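Aminoglycoside N(3)-acetyltransferase, AAC(3)-IVa (Escherichia coli, PDB 6MN3) catalyses acetyl transfer from acetyl-CoA to the N3 amine of 2-deoxystreptamine aminoglycosides, probably conferring resistance to gentamicin, tobramycin and apramycin. Local coordinates at residues A162-R170 against E251-I259; H190-W201 against I240-E251. All coordinates share one frame; numbering follows the deposited sequence.

Interaction 1 (A162-R170 against E251-I259); sequences AKVPYGVPR and ECDAARQSI. With ZN (zinc ion), chain D.
The C-terminal helix 250-257, which gives one cysteine to a zinc site, rests here on the loop 162-167 that leads from helix 154-161 into strand 168-174. Tyr166 and Ala255 form the middle of the contact, with their CA atoms 5.2 Å apart. CB of Tyr166 lies 3.7 Å from CB of Ala255 and also 3.1 Å from the Ala255 carbonyl O, while the ring meets the Ala255 methyl obliquely at its near end. With its CG set between the backbone N and the carbonyl carbon (chi1 44°), the tyrosine ring turns away from the helix, and its hydroxyl reaches a hydrogen bond with Glu159 of helix 154-161. CG1 of Val164 covers one face of this ring, offset toward the rim.

One residue beyond Gly167, the valine branch CG1 of Val168 fits against the helix backbone, 3.5 Å from Ala254 O and 3.7 Å from Ala255 CA. At the end of the helix Ser258 turns its CB toward the loop and meets Gly167 O at 3.3 Å. Ser258 is the centre of an inverse gamma turn, and past it the terminal Ile259 lies beside Pro165, whose CB is 4.0 Å from Ile259 O. No hydrogen bond joins the two segments; small side chains and backbone carbonyls make the fit. Three residues before Ala255, Cys252 SG binds zinc at 2.4 Å together with Cys191, His243 and Cys249. The arrangement is that of a short terminal helix, tied to a zinc site near its start and packed through alanines on a loop entering a two-stranded antiparallel sheet.

Interaction 2 (H190-W201 against I240-E251); sequences HCCERFALADRW and IFLHPPEAGCEE. With ZN (zinc ion), chain D.
Arg194 lies along the loop 240-244, and its side chain runs past Phe241 and His243 to Ile240. CB sits 3.2 Å from Phe241 O. The next carbon, CG, stands over the face of the His243 ring in a CH-pi contact, 3.9 Å from the ring centroid, and CD follows it past the same imidazole. Bends at chi2 (-102°) and chi3 (-68°) then carry the guanidinium to the carbonyl of Ile240: NH2 donates a 2.7 Å hydrogen bond to Ile240 O, tilted from the carbonyl plane, and NE adds a weak one to the same oxygen. CD1 of Leu197 and CD of Pro244 cover the two opposite faces of the guanidinium.

A water links the backbones nearby, accepting from Arg194 N, donating to Phe241 O and also bonding to His190 ND1. The NE2 of that histidine is held by Glu159 of helix 154-161.

Toward helix 197-204 the contact becomes aromatic. Phe195 points its edge at the face of Phe241, with centroids 4.9 Å apart and planes at 72°, while Ile240 CG2 lies over the other face. Trp201 meets Phe241 rim to rim, and its CH2 touches Ile240 CG1 at 3.7 Å.

In the other direction lies the zinc. Cys191 SG (2.3 Å), His243 ND1 (2.2 Å) and Cys249 SG (2.4 Å) bind it, and Cys252 completes the set. Glu193 N donates to Cys191 SG, and Glu193 CB lies at the edge of the His243 ring. Two cysteines in a CxxC sequence, joined by a cysteine and a histidine from farther back in the chain, make this a zinc site of three cysteines and one histidine.

Interactions 1 and 2 share Glu251, helix 250-257 and the zinc ion, with one ligand in 251-259 and three in the segments of interaction 2. Both are partly buried and lie toward the periphery of the chain. Interaction 1 is the smaller, burying 336 Å² against 745 Å², and closes around carbonyls and small apolar groups without a bond between its segments. Interaction 2 combines metal ligation, an arginine bonded to a backbone carbonyl, a bridging water and a largely buried aromatic cluster. They meet directly where Arg256 of the helix gives a weak hydrogen bond to His243 O. Glu159 of helix 154-161 serves both, bonding Tyr166 in one and His190 in the other.

Interaction 1 (A162-R170 against E251-I259)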
loop_
_atom_site.group_PDB
_atom_site.type_symbol
_atom_site.label_atom_id
_atom_site.label_comp_id
_atom_site.label_asym_id
_atom_site.label_seq_id
_atom_site.Cartn_x
_atom_site.Cartn_y
_atom_site.Cartn_z
ATOM N N ALA A 162 13.980 10.595 -0.044
ATOM C CA ALA A 162 14.706 11.476 0.860
ATOM C C ALA A 162 16.116 10.985 1.152
ATOM O O ALA A 162 16.840 11.653 1.900
ATOM C CB ALA A 162 13.934 11.638 2.172
ATOM N N LYS A 163 16.521 9.852 0.577
ATOM C CA LYS A 163 17.817 9.231 0.849
ATOM C C LYS A 163 18.018 9.069 2.355
ATOM O O LYS A 163 18.974 9.568 2.950
ATOM C CB LYS A 163 18.954 10.030 0.207
ATOM C CG LYS A 163 18.743 10.311 -1.274
ATOM C CD LYS A 163 19.321 11.658 -1.669
ATOM C CE LYS A 163 18.258 12.560 -2.278
ATOM N NZ LYS A 163 18.753 13.955 -2.450
ATOM N N VAL A 164 17.073 8.356 2.962
ATOM C CA VAL A 164 16.997 8.264 4.421
ATOM C C VAL A 164 18.233 7.542 4.944
ATOM O O VAL A 164 18.755 6.635 4.264
ATOM C CB VAL A 164 15.697 7.551 4.840
ATOM C CG1 VAL A 164 15.852 6.031 4.842
ATOM C CG2 VAL A 164 15.192 8.078 6.177
ATOM N N PRO A 165 18.780 7.923 6.104
ATOM C CA PRO A 165 20.077 7.357 6.514
ATOM C C PRO A 165 20.010 5.914 6.982
ATOM O O PRO A 165 20.988 5.179 6.800
ATOM C CB PRO A 165 20.530 8.290 7.648
ATOM C CG PRO A 165 19.700 9.525 7.501
ATOM C CD PRO A 165 18.388 9.058 6.958
ATOM N N TYR A 166 18.907 5.480 7.585
ATOM C CA TYR A 166 18.865 4.145 8.162
ATOM C C TYR A 166 18.613 3.087 7.093
ATOM O O TYR A 166 17.954 3.337 6.078
ATOM C CB TYR A 166 17.797 4.051 9.253
ATOM C CG TYR A 166 16.472 4.698 8.922
ATOM C CD1 TYR A 166 15.549 4.059 8.106
ATOM C CD2 TYR A 166 16.135 5.937 9.448
ATOM C CE1 TYR A 166 14.332 4.644 7.811
ATOM C CE2 TYR A 166 14.920 6.527 9.163
ATOM C CZ TYR A 166 14.021 5.877 8.342
ATOM O OH TYR A 166 12.812 6.464 8.049
ATOM N N GLY A 167 19.152 1.894 7.334
ATOM C CA GLY A 167 19.003 0.780 6.421
ATOM C C GLY A 167 19.453 -0.531 7.030
ATOM O O GLY A 167 20.655 -0.771 7.184
ATOM N N VAL A 168 18.501 -1.387 7.387
ATOM C CA VAL A 168 18.802 -2.674 8.011
ATOM C C VAL A 168 18.870 -3.745 6.930
ATOM O O VAL A 168 18.181 -3.637 5.904
ATOM C CB VAL A 168 17.764 -3.029 9.088
ATOM C CG1 VAL A 168 17.830 -2.029 10.232
ATOM C CG2 VAL A 168 16.366 -3.071 8.492
ATOM N N PRO A 169 19.687 -4.787 7.103
ATOM C CA PRO A 169 19.827 -5.810 6.055
ATOM C C PRO A 169 18.678 -6.810 6.094
ATOM O O PRO A 169 18.428 -7.451 7.117
ATOM C CB PRO A 169 21.167 -6.477 6.390
ATOM C CG PRO A 169 21.313 -6.292 7.861
ATOM C CD PRO A 169 20.651 -4.981 8.200
ATOM N N ARG A 170 17.975 -6.933 4.975
ATOM C CA ARG A 170 16.970 -7.962 4.751
ATOM C C ARG A 170 17.451 -8.866 3.616
ATOM O O ARG A 170 18.578 -8.734 3.129
ATOM C CB ARG A 170 15.609 -7.327 4.448
ATOM C CG ARG A 170 15.069 -6.441 5.563
ATOM C CD ARG A 170 14.478 -7.268 6.693
ATOM N NE ARG A 170 14.953 -6.833 8.005
ATOM C CZ ARG A 170 14.284 -6.012 8.808
ATOM N NH1 ARG A 170 13.106 -5.532 8.437
ATOM N NH2 ARG A 170 14.794 -5.673 9.984
ATOM N N GLU A 251 12.220 -2.547 16.903
ATOM C CA GLU A 251 12.261 -2.456 15.449
ATOM C C GLU A 251 12.842 -1.130 14.973
ATOM O O GLU A 251 13.409 -1.067 13.876
ATOM C CB GLU A 251 10.858 -2.655 14.874
ATOM C CG GLU A 251 10.818 -3.482 13.600
ATOM C CD GLU A 251 9.476 -4.158 13.386
ATOM O OE1 GLU A 251 9.028 -4.239 12.224
ATOM O OE2 GLU A 251 8.871 -4.610 14.382
ATOM N N CYS A 252 12.719 -0.072 15.773
ATOM C CA CYS A 252 13.231 1.239 15.388
ATOM C C CYS A 252 14.687 1.434 15.786
ATOM O O CYS A 252 15.469 1.993 15.010
ATOM C CB CYS A 252 12.372 2.345 16.006
ATOM S SG CYS A 252 10.991 2.874 14.969
ATOM N N ASP A 253 15.070 0.987 16.984
ATOM C CA ASP A 253 16.460 1.109 17.406
ATOM C C ASP A 253 17.402 0.312 16.513
ATOM O O ASP A 253 18.590 0.643 16.432
ATOM C CB ASP A 253 16.610 0.665 18.862
ATOM C CG ASP A 253 16.005 1.657 19.837
ATOM O OD1 ASP A 253 15.608 2.757 19.396
ATOM O OD2 ASP A 253 15.927 1.337 21.043
ATOM N N ALA A 254 16.900 -0.727 15.841
ATOM C CA ALA A 254 17.724 -1.456 14.882
ATOM C C ALA A 254 18.058 -0.586 13.675
ATOM O O ALA A 254 19.182 -0.633 13.161
ATOM C CB ALA A 254 17.016 -2.736 14.444
ATOM N N ALA A 255 17.093 0.211 13.209
ATOM C CA ALA A 255 17.361 1.119 12.098
ATOM C C ALA A 255 18.314 2.231 12.517
ATOM O O ALA A 255 19.154 2.668 11.721
ATOM C CB ALA A 255 16.051 1.702 11.568
ATOM N N ARG A 256 18.204 2.694 13.763
ATOM C CA ARG A 256 19.109 3.729 14.256
ATOM C C ARG A 256 20.552 3.239 14.273
ATOM O O ARG A 256 21.481 4.013 14.011
ATOM C CB ARG A 256 18.676 4.177 15.652
ATOM C CG ARG A 256 19.542 5.269 16.262
ATOM C CD ARG A 256 18.862 6.625 16.181
ATOM N NE ARG A 256 17.583 6.634 16.885
ATOM C CZ ARG A 256 16.777 7.689 16.955
ATOM N NH1 ARG A 256 17.117 8.825 16.364
ATOM N NH2 ARG A 256 15.630 7.608 17.615
ATOM N N GLN A 257 20.757 1.952 14.569
ATOM C CA GLN A 257 22.110 1.409 14.666
ATOM C C GLN A 257 22.848 1.519 13.337
ATOM O O GLN A 257 24.002 1.960 13.288
ATOM C CB GLN A 257 22.060 -0.047 15.128
ATOM C CG GLN A 257 21.658 -0.234 16.580
ATOM C CD GLN A 257 21.493 -1.695 16.951
ATOM O OE1 GLN A 257 21.335 -2.554 16.082
ATOM N NE2 GLN A 257 21.525 -1.984 18.246
ATOM N N SER A 258 22.193 1.125 12.244
ATOM C CA SER A 258 22.824 1.146 10.930
ATOM C C SER A 258 22.869 2.557 10.358
ATOM O O SER A 258 22.526 2.767 9.189
ATOM C CB SER A 258 22.092 0.207 9.969
ATOM O OG SER A 258 22.215 -1.142 10.380
ATOM N N ILE A 259 23.290 3.522 11.174
ATOM C CA ILE A 259 23.436 4.916 10.763
ATOM C C ILE A 259 22.138 5.462 10.176
ATOM O O ILE A 259 21.327 6.058 10.883
ATOM C CB ILE A 259 24.599 5.078 9.766
ATOM C CG1 ILE A 259 25.924 4.699 10.432
ATOM C CG2 ILE A 259 24.651 6.499 9.233
ATOM C CD1 ILE A 259 26.923 4.062 9.490
HETATM ZN ZN ZN D . 9.435 2.075 16.539
#

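Interaction 2 (H190-W201 against I240-E251)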
loop_
_atom_site.group_PDB
_atom_site.type_symbol
_atom_site.label_atom_id
_atom_site.label_comp_id
_atom_site.label_asym_id
_atom_site.label_seq_id
_atom_site.Cartn_x
_atom_site.Cartn_y
_atom_site.Cartn_z
ATOM N N HIS A 190 11.057 -0.577 9.730
ATOM C CA HIS A 190 10.941 -0.347 11.164
ATOM C C HIS A 190 9.535 -0.757 11.590
ATOM O O HIS A 190 8.804 -1.403 10.833
ATOM C CB HIS A 190 11.252 1.112 11.516
ATOM C CG HIS A 190 10.697 2.102 10.538
ATOM N ND1 HIS A 190 9.473 2.709 10.708
ATOM C CD2 HIS A 190 11.203 2.590 9.380
ATOM C CE1 HIS A 190 9.247 3.530 9.697
ATOM N NE2 HIS A 190 10.282 3.475 8.877
ATOM N N CYS A 191 9.153 -0.378 12.812
ATOM C CA CYS A 191 7.827 -0.719 13.314
ATOM C C CYS A 191 6.717 -0.008 12.553
ATOM O O CYS A 191 5.554 -0.411 12.665
ATOM C CB CYS A 191 7.728 -0.390 14.803
ATOM S SG CYS A 191 7.675 1.378 15.161
ATOM N N CYS A 192 7.045 1.044 11.801
ATOM C CA CYS A 192 6.113 1.811 10.978
ATOM C C CYS A 192 5.009 2.481 11.787
ATOM O O CYS A 192 4.095 3.074 11.203
ATOM C CB CYS A 192 5.489 0.942 9.877
ATOM S SG CYS A 192 6.679 0.219 8.726
ATOM N N GLU A 193 5.068 2.407 13.119
ATOM C CA GLU A 193 4.035 3.028 13.941
ATOM C C GLU A 193 4.046 4.544 13.790
ATOM O O GLU A 193 2.984 5.178 13.776
ATOM C CB GLU A 193 4.226 2.636 15.406
ATOM C CG GLU A 193 3.708 1.253 15.751
ATOM C CD GLU A 193 4.207 0.764 17.096
ATOM O OE1 GLU A 193 5.361 0.292 17.170
ATOM O OE2 GLU A 193 3.446 0.857 18.082
ATOM N N ARG A 194 5.233 5.140 13.668
ATOM C CA ARG A 194 5.354 6.586 13.534
ATOM C C ARG A 194 4.865 7.100 12.190
ATOM O O ARG A 194 4.861 8.319 11.982
ATOM C CB ARG A 194 6.806 7.013 13.756
ATOM C CG ARG A 194 7.351 6.647 15.129
ATOM C CD ARG A 194 7.362 7.851 16.055
ATOM N NE ARG A 194 8.332 8.855 15.629
ATOM C CZ ARG A 194 8.590 9.974 16.297
ATOM N NH1 ARG A 194 7.949 10.237 17.428
ATOM N NH2 ARG A 194 9.488 10.833 15.834
ATOM N N PHE A 195 4.461 6.213 11.275
ATOM C CA PHE A 195 3.808 6.657 10.050
ATOM C C PHE A 195 2.501 7.384 10.337
ATOM O O PHE A 195 2.038 8.161 9.496
ATOM C CB PHE A 195 3.536 5.469 9.124
ATOM C CG PHE A 195 4.730 5.034 8.319
ATOM C CD1 PHE A 195 5.970 5.619 8.513
ATOM C CD2 PHE A 195 4.606 4.037 7.364
ATOM C CE1 PHE A 195 7.068 5.216 7.771
ATOM C CE2 PHE A 195 5.696 3.631 6.617
ATOM C CZ PHE A 195 6.929 4.220 6.822
ATOM N N ALA A 196 1.902 7.151 11.509
ATOM C CA ALA A 196 0.654 7.814 11.868
ATOM C C ALA A 196 0.812 9.322 12.000
ATOM O O ALA A 196 -0.196 10.038 12.026
ATOM C CB ALA A 196 0.107 7.228 13.171
ATOM N N LEU A 197 2.049 9.822 12.097
ATOM C CA LEU A 197 2.265 11.266 12.093
ATOM C C LEU A 197 1.756 11.901 10.805
ATOM O O LEU A 197 1.262 13.035 10.822
ATOM C CB LEU A 197 3.750 11.578 12.277
ATOM C CG LEU A 197 4.406 11.175 13.597
ATOM C CD1 LEU A 197 5.903 11.435 13.538
ATOM C CD2 LEU A 197 3.772 11.919 14.760
ATOM N N ALA A 198 1.867 11.187 9.683
ATOM C CA ALA A 198 1.400 11.715 8.408
ATOM C C ALA A 198 -0.091 12.016 8.419
ATOM O O ALA A 198 -0.546 12.859 7.640
ATOM C CB ALA A 198 1.730 10.734 7.282
ATOM N N ASP A 199 -0.858 11.349 9.285
ATOM C CA ASP A 199 -2.291 11.609 9.359
ATOM C C ASP A 199 -2.563 13.069 9.698
ATOM O O ASP A 199 -3.354 13.739 9.024
ATOM C CB ASP A 199 -2.939 10.682 10.388
ATOM C CG ASP A 199 -4.437 10.578 10.210
ATOM O OD1 ASP A 199 -4.875 9.917 9.247
ATOM O OD2 ASP A 199 -5.179 11.158 11.030
ATOM N N ARG A 200 -1.901 13.588 10.735
ATOM C CA ARG A 200 -2.100 14.987 11.095
ATOM C C ARG A 200 -1.483 15.918 10.059
ATOM O O ARG A 200 -2.055 16.966 9.743
ATOM C CB ARG A 200 -1.521 15.267 12.479
ATOM C CG ARG A 200 -1.813 16.672 12.983
ATOM C CD ARG A 200 -0.865 17.074 14.099
ATOM N NE ARG A 200 -1.146 16.356 15.336
ATOM C CZ ARG A 200 -0.211 15.920 16.174
ATOM N NH1 ARG A 200 1.070 16.125 15.903
ATOM N NH2 ARG A 200 -0.555 15.275 17.279
ATOM N N TRP A 201 -0.318 15.555 9.517
ATOM C CA TRP A 201 0.300 16.369 8.474
ATOM C C TRP A 201 -0.651 16.569 7.300
ATOM O O TRP A 201 -0.837 17.694 6.822
ATOM C CB TRP A 201 1.596 15.716 7.990
ATOM C CG TRP A 201 2.638 15.521 9.041
ATOM C CD1 TRP A 201 2.719 16.151 10.251
ATOM C CD2 TRP A 201 3.760 14.634 8.975
ATOM N NE1 TRP A 201 3.821 15.708 10.941
ATOM C CE2 TRP A 201 4.478 14.776 10.179
ATOM C CE3 TRP A 201 4.226 13.732 8.014
ATOM C CZ2 TRP A 201 5.635 14.049 10.448
ATOM C CZ3 TRP A 201 5.375 13.010 8.284
ATOM C CH2 TRP A 201 6.066 13.173 9.490
ATOM N N ILE A 240 12.494 11.241 11.415
ATOM C CA ILE A 240 11.189 11.616 11.954
ATOM C C ILE A 240 10.323 10.385 12.195
ATOM O O ILE A 240 9.524 10.351 13.139
ATOM C CB ILE A 240 10.500 12.626 11.014
ATOM C CG1 ILE A 240 9.122 13.024 11.550
ATOM C CG2 ILE A 240 10.377 12.062 9.605
ATOM C CD1 ILE A 240 9.174 14.005 12.698
ATOM N N PHE A 241 10.471 9.354 11.366
ATOM C CA PHE A 241 9.679 8.138 11.473
ATOM C C PHE A 241 10.256 7.131 12.461
ATOM O O PHE A 241 9.687 6.046 12.618
ATOM C CB PHE A 241 9.545 7.477 10.096
ATOM C CG PHE A 241 8.715 8.264 9.121
ATOM C CD1 PHE A 241 7.582 8.941 9.541
ATOM C CD2 PHE A 241 9.065 8.320 7.782
ATOM C CE1 PHE A 241 6.815 9.661 8.643
ATOM C CE2 PHE A 241 8.302 9.038 6.880
ATOM C CZ PHE A 241 7.176 9.710 7.312
ATOM N N LEU A 242 11.362 7.456 13.125
ATOM C CA LEU A 242 12.019 6.540 14.049
ATOM C C LEU A 242 11.579 6.834 15.475
ATOM O O LEU A 242 11.617 7.988 15.919
ATOM C CB LEU A 242 13.541 6.652 13.943
ATOM C CG LEU A 242 14.208 6.131 12.670
ATOM C CD1 LEU A 242 15.695 5.930 12.912
ATOM C CD2 LEU A 242 13.552 4.840 12.197
ATOM N N HIS A 243 11.160 5.791 16.185
ATOM C CA HIS A 243 10.866 5.937 17.600
ATOM C C HIS A 243 12.122 6.394 18.336
ATOM O O HIS A 243 13.222 5.911 18.041
ATOM C CB HIS A 243 10.374 4.614 18.191
ATOM C CG HIS A 243 8.885 4.480 18.217
ATOM N ND1 HIS A 243 8.195 3.685 17.328
ATOM C CD2 HIS A 243 7.954 5.030 19.031
ATOM C CE1 HIS A 243 6.903 3.755 17.591
ATOM N NE2 HIS A 243 6.730 4.565 18.619
ATOM N N PRO A 244 12.007 7.319 19.286
ATOM C CA PRO A 244 13.174 7.696 20.070
ATOM C C PRO A 244 13.635 6.528 20.917
ATOM O O PRO A 244 12.846 5.615 21.232
ATOM C CB PRO A 244 12.664 8.858 20.934
ATOM C CG PRO A 244 11.192 8.674 20.990
ATOM C CD PRO A 244 10.807 8.084 19.667
ATOM N N PRO A 245 14.913 6.503 21.301
ATOM C CA PRO A 245 15.395 5.423 22.178
ATOM C C PRO A 245 14.673 5.362 23.513
ATOM O O PRO A 245 14.713 4.317 24.176
ATOM C CB PRO A 245 16.885 5.753 22.359
ATOM C CG PRO A 245 17.230 6.617 21.182
ATOM C CD PRO A 245 15.996 7.413 20.894
ATOM N N GLU A 246 14.015 6.447 23.929
ATOM C CA GLU A 246 13.222 6.418 25.154
ATOM C C GLU A 246 12.082 5.413 25.042
ATOM O O GLU A 246 11.870 4.592 25.943
ATOM C CB GLU A 246 12.683 7.815 25.460
ATOM C CG GLU A 246 11.468 7.831 26.377
ATOM C CD GLU A 246 11.807 7.465 27.811
ATOM O OE1 GLU A 246 11.751 6.265 28.155
ATOM O OE2 GLU A 246 12.133 8.379 28.594
ATOM N N ALA A 247 11.343 5.454 23.929
ATOM C CA ALA A 247 10.248 4.512 23.722
ATOM C C ALA A 247 10.730 3.067 23.685
ATOM O O ALA A 247 9.921 2.152 23.880
ATOM C CB ALA A 247 9.501 4.846 22.430
ATOM N N GLY A 248 12.017 2.845 23.440
ATOM C CA GLY A 248 12.575 1.503 23.501
ATOM C C GLY A 248 12.026 0.555 22.459
ATOM O O GLY A 248 11.813 -0.628 22.749
ATOM N N CYS A 249 11.788 1.048 21.248
ATOM C CA CYS A 249 11.280 0.202 20.177
ATOM C C CYS A 249 12.406 -0.665 19.628
ATOM O O CYS A 249 13.446 -0.150 19.202
ATOM C CB CYS A 249 10.666 1.049 19.067
ATOM S SG CYS A 249 10.061 0.076 17.675
ATOM N N GLU A 250 12.197 -1.982 19.639
ATOM C CA GLU A 250 13.205 -2.897 19.116
ATOM C C GLU A 250 13.331 -2.786 17.602
ATOM O O GLU A 250 14.436 -2.911 17.062
ATOM C CB GLU A 250 12.867 -4.332 19.519
ATOM C CG GLU A 250 14.077 -5.231 19.710
ATOM C CD GLU A 250 13.767 -6.446 20.563
ATOM O OE1 GLU A 250 14.476 -7.465 20.432
ATOM O OE2 GLU A 250 12.813 -6.380 21.367
ATOM N N GLU A 251 12.220 -2.547 16.903
ATOM C CA GLU A 251 12.261 -2.456 15.449
ATOM C C GLU A 251 12.842 -1.130 14.973
ATOM O O GLU A 251 13.409 -1.067 13.876
ATOM C CB GLU A 251 10.858 -2.655 14.874
ATOM C CG GLU A 251 10.818 -3.482 13.600
ATOM C CD GLU A 251 9.476 -4.158 13.386
ATOM O OE1 GLU A 251 9.028 -4.239 12.224
ATOM O OE2 GLU A 251 8.871 -4.610 14.382
HETATM ZN ZN ZN D . 9.435 2.075 16.539
HETATM O O HOH W 1 7.767 4.001 13.042
#